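Local structure of flavohemoglobin (Malassezia yamatoensis, 6O0A) at residues His41-Pro44 with Val45-Asp49; Glu145-Trp148 with Leu149-Ala153. The protein binds heme and FAD and is required for nitric oxide resistance, probably by oxidising nitric oxide to nitrate as other flavohemoglobins do. All blocks are in the same frame, centred on the assembly; numbering follows the deposited sequence.

How the contacts relate
Both contacts are short continuous stretches of globin-domain helix, contact 1 on helix 25-53 and contact 2 on helix 137-163. Their centres are 20 Å apart and their nearest atoms about 7 Å, so they do not touch, yet each turns an aromatic side toward the heme. Contact 1 is partly buried: Thr43, Phe46 and Tyr47 face inward, whereas His41, Pro44 and Gly48 lie at the surface, and a proline interrupts the hydrogen-bond ladder. Contact 2 is the more buried, with regular backbone bonding and apolar groups against a vinyl and a methyl of the porphyrin; its polar groups are Arg152 with a bridging water, the Glu145 carboxylate held by Ser21 and Ser24, and the Tyr147 hydroxyl.

Contact 1. Residues His41-Pro44 with Val45-Asp49; sequences HITP and VFYGD
Thr43 and Tyr47, one helical turn apart, lie side by side and point the same way. The methyl CG2 of Thr43 meets the phenol ring at its edge and in its plane, 3.8 Å from Tyr47 CD2. That placement follows from the threonine torsion: CG2 stands opposite the backbone N, while OG1 is swung beside it (chi1 -73°) and bonds back to Ile39 O in the preceding turn. The methyl is thereby left for the ring. Phe46 closes in on one face of the same phenol, its CE2 3.4 Å above the ring plane and shifted toward the rim, so the tyrosine is bordered at an edge by a methyl and on a face by an aromatic carbon. Phe62 adds an edge-to-face ring contact. Helix 25-53 belongs to the globin domain, and Tyr47 probably corresponds to the helix-B tyrosine that in flavohemoglobins reaches over the distal side of the heme; here the nearest atoms of its side chain and the heme are about 5 Å apart, which is consistent with a role beside a bound ligand. The backbone beneath is not uniform. Pro44 has no N-H to offer to the turn before it, and the helix kinks there. After it the ladder continues, with Tyr47 N bonded to Thr43 O at 3.0 Å and Phe46 N to Ile42 O at 2.9 Å. Gly48 N bonds to Pro44 O at 2.9 Å. On the outer side Val45 sets CG2 beside its own backbone N, 3.7 Å from His41 O. Ile42 and Phe46 both pack on Ala126 of helix 115-131, and Asp49 OD2 forms a salt bridge with Lys129 from that helix.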
ATOM      1  N   HIS A  41     -23.089  -5.646   3.198  1.00 23.96           N
ATOM      2  CA  HIS A  41     -24.306  -4.852   3.232  1.00 28.74           C
ATOM      3  C   HIS A  41     -24.167  -3.668   4.177  1.00 21.61           C
ATOM      4  O   HIS A  41     -24.728  -2.601   3.909  1.00 24.97           O
ATOM      5  CB  HIS A  41     -25.486  -5.736   3.634  1.00 26.23           C
ATOM      6  CG  HIS A  41     -25.666  -6.930   2.748  1.00 40.04           C
ATOM      7  ND1 HIS A  41     -24.863  -8.048   2.832  1.00 42.57           N
ATOM      8  CD2 HIS A  41     -26.548  -7.175   1.750  1.00 41.82           C
ATOM      9  CE1 HIS A  41     -25.247  -8.933   1.930  1.00 42.35           C
ATOM     10  NE2 HIS A  41     -26.269  -8.428   1.260  1.00 45.79           N
ATOM     11  N   ILE A  42     -23.399  -3.823   5.257  1.00 18.50           N
ATOM     12  CA  ILE A  42     -23.284  -2.748   6.243  1.00 16.52           C
ATOM     13  C   ILE A  42     -22.384  -1.626   5.729  1.00 17.19           C
ATOM     14  O   ILE A  42     -22.652  -0.440   5.959  1.00 17.04           O
ATOM     15  CB  ILE A  42     -22.781  -3.331   7.577  1.00 16.27           C
ATOM     16  CG1 ILE A  42     -23.853  -4.230   8.201  1.00 19.48           C
ATOM     17  CG2 ILE A  42     -22.367  -2.223   8.552  1.00 22.08           C
ATOM     18  CD1 ILE A  42     -23.358  -5.096   9.336  1.00 20.67           C
ATOM     19  N   THR A  43     -21.308  -1.978   5.015  1.00 18.91           N
ATOM     20  CA  THR A  43     -20.287  -1.047   4.528  1.00 20.04           C
ATOM     21  C   THR A  43     -20.835   0.174   3.794  1.00 17.24           C
ATOM     22  O   THR A  43     -20.509   1.309   4.173  1.00 18.25           O
ATOM     23  CB  THR A  43     -19.302  -1.792   3.611  1.00 25.64           C
ATOM     24  OG1 THR A  43     -18.470  -2.635   4.403  1.00 20.22           O
ATOM     25  CG2 THR A  43     -18.440  -0.810   2.826  1.00 32.18           C
ATOM     26  N   PRO A  44     -21.631   0.009   2.728  1.00 20.93           N
ATOM     27  CA  PRO A  44     -22.077   1.192   1.985  1.00 25.10           C
ATOM     28  C   PRO A  44     -22.984   2.064   2.806  1.00 23.40           C
ATOM     29  O   PRO A  44     -23.030   3.281   2.590  1.00 21.04           O
ATOM     30  CB  PRO A  44     -22.812   0.596   0.774  1.00 31.06           C
ATOM     31  CG  PRO A  44     -22.420  -0.838   0.751  1.00 33.09           C
ATOM     32  CD  PRO A  44     -22.216  -1.217   2.158  1.00 32.24           C
ATOM     33  N   VAL A  45     -23.707   1.473   3.758  1.00 22.87           N
ATOM     34  CA  VAL A  45     -24.563   2.274   4.616  1.00 16.51           C
ATOM     35  C   VAL A  45     -23.718   3.074   5.596  1.00 16.87           C
ATOM     36  O   VAL A  45     -23.957   4.266   5.817  1.00 17.04           O
ATOM     37  CB  VAL A  45     -25.586   1.380   5.334  1.00 21.23           C
ATOM     38  CG1 VAL A  45     -26.454   2.230   6.242  1.00 21.12           C
ATOM     39  CG2 VAL A  45     -26.431   0.632   4.314  1.00 24.71           C
ATOM     40  N   PHE A  46     -22.720   2.427   6.201  1.00 12.10           N
ATOM     41  CA  PHE A  46     -21.788   3.126   7.074  1.00 12.90           C
ATOM     42  C   PHE A  46     -21.171   4.335   6.371  1.00 12.88           C
ATOM     43  O   PHE A  46     -21.236   5.467   6.874  1.00 13.65           O
ATOM     44  CB  PHE A  46     -20.743   2.103   7.542  1.00 13.66           C
ATOM     45  CG  PHE A  46     -19.372   2.664   7.802  1.00 14.76           C
ATOM     46  CD1 PHE A  46     -19.169   3.721   8.669  1.00 17.10           C
ATOM     47  CD2 PHE A  46     -18.269   2.068   7.203  1.00 14.54           C
ATOM     48  CE1 PHE A  46     -17.897   4.205   8.906  1.00 18.76           C
ATOM     49  CE2 PHE A  46     -16.991   2.542   7.449  1.00 17.50           C
ATOM     50  CZ  PHE A  46     -16.814   3.611   8.301  1.00 18.82           C
ATOM     51  N   TYR A  47     -20.597   4.126   5.182  1.00 14.00           N
ATOM     52  CA  TYR A  47     -19.950   5.233   4.483  1.00 13.53           C
ATOM     53  C   TYR A  47     -20.960   6.271   4.019  1.00 15.44           C
ATOM     54  O   TYR A  47     -20.692   7.477   4.091  1.00 17.39           O
ATOM     55  CB  TYR A  47     -19.140   4.716   3.294  1.00 14.22           C
ATOM     56  CG  TYR A  47     -17.805   4.154   3.708  1.00 14.95           C
ATOM     57  CD1 TYR A  47     -16.808   4.983   4.223  1.00 17.61           C
ATOM     58  CD2 TYR A  47     -17.538   2.794   3.598  1.00 16.26           C
ATOM     59  CE1 TYR A  47     -15.582   4.464   4.616  1.00 16.68           C
ATOM     60  CE2 TYR A  47     -16.317   2.273   3.989  1.00 20.03           C
ATOM     61  CZ  TYR A  47     -15.344   3.117   4.494  1.00 19.82           C
ATOM     62  OH  TYR A  47     -14.122   2.594   4.873  1.00 23.64           O
ATOM     63  N   GLY A  48     -22.119   5.827   3.531  1.00 17.53           N
ATOM     64  CA  GLY A  48     -23.145   6.780   3.133  1.00 16.78           C
ATOM     65  C   GLY A  48     -23.537   7.712   4.265  1.00 18.38           C
ATOM     66  O   GLY A  48     -23.600   8.936   4.089  1.00 17.50           O
ATOM     67  N   ASP A  49     -23.787   7.142   5.446  1.00 15.56           N
ATOM     68  CA  ASP A  49     -24.134   7.937   6.623  1.00 13.10           C
ATOM     69  C   ASP A  49     -22.984   8.849   7.027  1.00 16.23           C
ATOM     70  O   ASP A  49     -23.181  10.044   7.280  1.00 15.80           O
ATOM     71  CB  ASP A  49     -24.498   7.015   7.796  1.00 16.05           C
ATOM     72  CG  ASP A  49     -25.804   6.269   7.586  1.00 22.76           C
ATOM     73  OD1 ASP A  49     -26.567   6.617   6.659  1.00 22.53           O
ATOM     74  OD2 ASP A  49     -26.067   5.325   8.361  1.00 19.99           O
TER

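Contact 2. Residues Glu145-Trp148 with Leu149-Ala153. With HEM (protoporphyrin IX containing Fe), chain C.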
ATOM      1  N   GLU A 145     -16.005  -3.657  21.968  1.00 14.85           N
ATOM      2  CA  GLU A 145     -14.708  -3.961  22.557  1.00 16.38           C
ATOM      3  C   GLU A 145     -13.685  -4.298  21.477  1.00 17.97           C
ATOM      4  O   GLU A 145     -12.551  -3.806  21.515  1.00 19.49           O
ATOM      5  CB  GLU A 145     -14.830  -5.116  23.548  1.00 18.77           C
ATOM      6  CG  GLU A 145     -13.520  -5.346  24.301  1.00 19.93           C
ATOM      7  CD  GLU A 145     -13.580  -6.491  25.297  1.00 24.78           C
ATOM      8  OE1 GLU A 145     -14.695  -6.920  25.667  1.00 22.62           O
ATOM      9  OE2 GLU A 145     -12.497  -6.961  25.705  1.00 29.66           O
ATOM     10  N   VAL A 146     -14.080  -5.131  20.508  1.00 19.10           N
ATOM     11  CA  VAL A 146     -13.210  -5.478  19.386  1.00 16.85           C
ATOM     12  C   VAL A 146     -12.787  -4.221  18.638  1.00 18.71           C
ATOM     13  O   VAL A 146     -11.600  -4.014  18.363  1.00 19.32           O
ATOM     14  CB  VAL A 146     -13.918  -6.477  18.448  1.00 17.49           C
ATOM     15  CG1 VAL A 146     -13.092  -6.738  17.181  1.00 20.44           C
ATOM     16  CG2 VAL A 146     -14.201  -7.780  19.171  1.00 18.75           C
ATOM     17  N   TYR A 147     -13.750  -3.345  18.325  1.00 14.36           N
ATOM     18  CA  TYR A 147     -13.421  -2.115  17.613  1.00 17.01           C
ATOM     19  C   TYR A 147     -12.371  -1.302  18.364  1.00 18.75           C
ATOM     20  O   TYR A 147     -11.401  -0.824  17.770  1.00 19.39           O
ATOM     21  CB  TYR A 147     -14.674  -1.260  17.385  1.00 16.09           C
ATOM     22  CG  TYR A 147     -14.346   0.046  16.665  1.00 16.24           C
ATOM     23  CD1 TYR A 147     -13.970   1.195  17.368  1.00 17.55           C
ATOM     24  CD2 TYR A 147     -14.371   0.114  15.277  1.00 17.11           C
ATOM     25  CE1 TYR A 147     -13.644   2.385  16.702  1.00 16.93           C
ATOM     26  CE2 TYR A 147     -14.052   1.299  14.603  1.00 18.40           C
ATOM     27  CZ  TYR A 147     -13.682   2.422  15.324  1.00 15.95           C
ATOM     28  OH  TYR A 147     -13.363   3.589  14.646  1.00 16.74           O
ATOM     29  N   TRP A 148     -12.570  -1.088  19.665  1.00 17.93           N
ATOM     30  CA  TRP A 148     -11.675  -0.174  20.368  1.00 20.91           C
ATOM     31  C   TRP A 148     -10.309  -0.789  20.642  1.00 18.67           C
ATOM     32  O   TRP A 148      -9.314  -0.058  20.712  1.00 22.53           O
ATOM     33  CB  TRP A 148     -12.340   0.336  21.653  1.00 23.80           C
ATOM     34  CG  TRP A 148     -13.347   1.397  21.295  1.00 27.98           C
ATOM     35  CD1 TRP A 148     -14.702   1.337  21.437  1.00 36.77           C
ATOM     36  CD2 TRP A 148     -13.068   2.647  20.646  1.00 34.29           C
ATOM     37  NE1 TRP A 148     -15.282   2.487  20.948  1.00 37.15           N
ATOM     38  CE2 TRP A 148     -14.298   3.305  20.456  1.00 38.97           C
ATOM     39  CE3 TRP A 148     -11.892   3.280  20.223  1.00 39.87           C
ATOM     40  CZ2 TRP A 148     -14.386   4.565  19.860  1.00 33.70           C
ATOM     41  CZ3 TRP A 148     -11.982   4.529  19.634  1.00 37.99           C
ATOM     42  CH2 TRP A 148     -13.219   5.154  19.455  1.00 33.79           C
ATOM     43  N   LEU A 149     -10.225  -2.113  20.778  1.00 19.30           N
ATOM     44  CA  LEU A 149      -8.915  -2.752  20.848  1.00 22.10           C
ATOM     45  C   LEU A 149      -8.109  -2.451  19.597  1.00 23.33           C
ATOM     46  O   LEU A 149      -6.917  -2.124  19.672  1.00 22.60           O
ATOM     47  CB  LEU A 149      -9.070  -4.261  21.009  1.00 24.43           C
ATOM     48  CG  LEU A 149      -9.430  -4.794  22.388  1.00 29.83           C
ATOM     49  CD1 LEU A 149      -9.704  -6.279  22.294  1.00 31.93           C
ATOM     50  CD2 LEU A 149      -8.286  -4.514  23.342  1.00 34.03           C
ATOM     51  N   LEU A 150      -8.752  -2.569  18.437  1.00 18.95           N
ATOM     52  CA  LEU A 150      -8.083  -2.328  17.165  1.00 21.52           C
ATOM     53  C   LEU A 150      -7.776  -0.846  16.979  1.00 22.65           C
ATOM     54  O   LEU A 150      -6.664  -0.475  16.591  1.00 19.84           O
ATOM     55  CB  LEU A 150      -8.969  -2.859  16.041  1.00 22.66           C
ATOM     56  CG  LEU A 150      -8.598  -2.782  14.563  1.00 26.79           C
ATOM     57  CD1 LEU A 150      -7.230  -3.366  14.330  1.00 29.39           C
ATOM     58  CD2 LEU A 150      -9.638  -3.561  13.793  1.00 26.16           C
ATOM     59  N   ALA A 151      -8.751   0.020  17.260  1.00 20.26           N
ATOM     60  CA  ALA A 151      -8.520   1.457  17.140  1.00 23.15           C
ATOM     61  C   ALA A 151      -7.363   1.913  18.020  1.00 22.83           C
ATOM     62  O   ALA A 151      -6.519   2.706  17.587  1.00 22.55           O
ATOM     63  CB  ALA A 151      -9.793   2.223  17.498  1.00 17.25           C
ATOM     64  N   ARG A 152      -7.306   1.430  19.263  1.00 18.20           N
ATOM     65  CA  ARG A 152      -6.234   1.855  20.158  1.00 19.17           C
ATOM     66  C   ARG A 152      -4.876   1.394  19.638  1.00 22.57           C
ATOM     67  O   ARG A 152      -3.892   2.141  19.707  1.00 24.54           O
ATOM     68  CB  ARG A 152      -6.477   1.334  21.581  1.00 22.08           C
ATOM     69  CG  ARG A 152      -7.668   1.992  22.281  1.00 38.63           C
ATOM     70  CD  ARG A 152      -7.767   1.572  23.742  1.00 55.99           C
ATOM     71  NE  ARG A 152      -9.147   1.519  24.222  1.00 68.42           N
ATOM     72  CZ  ARG A 152      -9.799   0.393  24.499  1.00 72.62           C
ATOM     73  NH1 ARG A 152     -11.051   0.441  24.937  1.00 76.41           N
ATOM     74  NH2 ARG A 152      -9.199  -0.782  24.347  1.00 70.28           N
ATOM     75  N   ALA A 153      -4.805   0.164  19.114  1.00 20.25           N
ATOM     76  CA  ALA A 153      -3.555  -0.347  18.557  1.00 21.91           C
ATOM     77  C   ALA A 153      -3.094   0.505  17.375  1.00 19.41           C
ATOM     78  O   ALA A 153      -1.920   0.881  17.287  1.00 23.67           O
ATOM     79  CB  ALA A 153      -3.735  -1.803  18.135  1.00 22.32           C
TER
HETATM   80  CHA HEM C 402      -7.829   2.466   4.554  1.00 16.79           C
HETATM   81  CHB HEM C 402      -8.978  -0.194   8.478  1.00 19.81           C
HETATM   82  CHC HEM C 402     -10.278   3.847  10.828  1.00 18.14           C
HETATM   83  CHD HEM C 402      -9.760   6.376   6.721  1.00 13.25           C
HETATM   84  C1A HEM C 402      -8.004   1.399   5.418  1.00 15.68           C
HETATM   85  C2A HEM C 402      -7.701   0.013   5.135  1.00 17.37           C
HETATM   86  C3A HEM C 402      -8.011  -0.715   6.215  1.00 21.80           C
HETATM   87  C4A HEM C 402      -8.545   0.178   7.223  1.00 23.25           C
HETATM   88  CMA HEM C 402      -7.863  -2.242   6.380  1.00 22.27           C
HETATM   89  CAA HEM C 402      -7.090  -0.509   3.818  1.00 21.86           C
HETATM   90  CBA HEM C 402      -5.579  -0.431   4.022  1.00 23.78           C
HETATM   91  CGA HEM C 402      -4.867  -0.840   2.756  1.00 36.86           C
HETATM   92  O1A HEM C 402      -5.205  -0.303   1.672  1.00 37.78           O
HETATM   93  O2A HEM C 402      -3.958  -1.702   2.828  1.00 41.98           O
HETATM   94  C1B HEM C 402      -9.423   0.663   9.465  1.00 18.23           C
HETATM   95  C2B HEM C 402      -9.845   0.284  10.801  1.00 16.56           C
HETATM   96  C3B HEM C 402     -10.223   1.403  11.450  1.00 20.11           C
HETATM   97  C4B HEM C 402     -10.027   2.523  10.547  1.00 15.35           C
HETATM   98  CMB HEM C 402      -9.858  -1.175  11.298  1.00 21.94           C
HETATM   99  CAB HEM C 402     -10.745   1.570  12.899  1.00 20.70           C
HETATM  100  CBB HEM C 402     -10.633   0.643  13.865  1.00 18.94           C
HETATM  101  C1C HEM C 402     -10.286   4.870   9.902  1.00 18.03           C
HETATM  102  C2C HEM C 402     -10.728   6.217  10.156  1.00 14.33           C
HETATM  103  C3C HEM C 402     -10.586   6.931   9.023  1.00 14.40           C
HETATM  104  C4C HEM C 402     -10.062   6.034   8.017  1.00 14.17           C
HETATM  105  CMC HEM C 402     -11.232   6.687  11.539  1.00 18.42           C
HETATM  106  CAC HEM C 402     -10.937   8.413   8.721  1.00 16.52           C
HETATM  107  CBC HEM C 402     -11.916   9.071   9.369  1.00 21.98           C
HETATM  108  C1D HEM C 402      -9.188   5.529   5.795  1.00 12.39           C
HETATM  109  C2D HEM C 402      -8.858   5.906   4.433  1.00 17.88           C
HETATM  110  C3D HEM C 402      -8.339   4.841   3.826  1.00 17.87           C
HETATM  111  C4D HEM C 402      -8.305   3.742   4.777  1.00 15.30           C
HETATM  112  CMD HEM C 402      -9.104   7.308   3.830  1.00 16.95           C
HETATM  113  CAD HEM C 402      -7.854   4.794   2.361  1.00 14.43           C
HETATM  114  CBD HEM C 402      -8.850   3.956   1.564  1.00 19.69           C
HETATM  115  CGD HEM C 402     -10.079   4.755   1.195  1.00 24.23           C
HETATM  116  O1D HEM C 402      -9.940   5.897   0.677  1.00 18.74           O
HETATM  117  O2D HEM C 402     -11.213   4.238   1.398  1.00 25.99           O
HETATM  118  NA  HEM C 402      -8.518   1.462   6.705  1.00 15.74           N
HETATM  119  NB  HEM C 402      -9.548   2.029   9.348  1.00 16.62           N
HETATM  120  NC  HEM C 402      -9.875   4.785   8.585  1.00 13.74           N
HETATM  121  ND  HEM C 402      -8.828   4.208   5.975  1.00 14.71           N
HETATM  122 FE   HEM C 402      -8.937   3.161   7.751  1.00 18.44          FE
HETATM  123  O   HOH W   1     -11.538  -2.551  24.158  1.00 35.10           O
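The guanidinium of Arg152 folds back on its own helix and lays one face over the CB methylene of Trp148, with NH1 3.5 Å from Trp148 CB. A bend at chi3 (-148°) brings it there. This is helix 137-163, the last helix of the globin fold. One water links residues two turns apart, accepting from Arg152 NH2 at 2.9 Å and donating to Glu145 O at 3.1 Å; Glu145 O also takes the backbone bond from Leu149 N, so two donors grip it. Trp148 carries Tyr147 CD1 above the centre of its ring system. Ala151 fits against both aromatics, its CB 3.6 Å from Trp148 CE3 and 3.9 Å from Tyr147 CE1. Tyr120 of helix 115-131 meets both rings, and Tyr147 OH bonds to Tyr116 O, which fixes the far end of the phenol. The remaining side lines the heme pocket. Leu150, with CG extended opposite its backbone N (chi1 180°), sets CD2 3.5 Å from the porphyrin methyl CMB, and Tyr147 CE2 rests 3.6 Å from the vinyl carbon CBB of the heme.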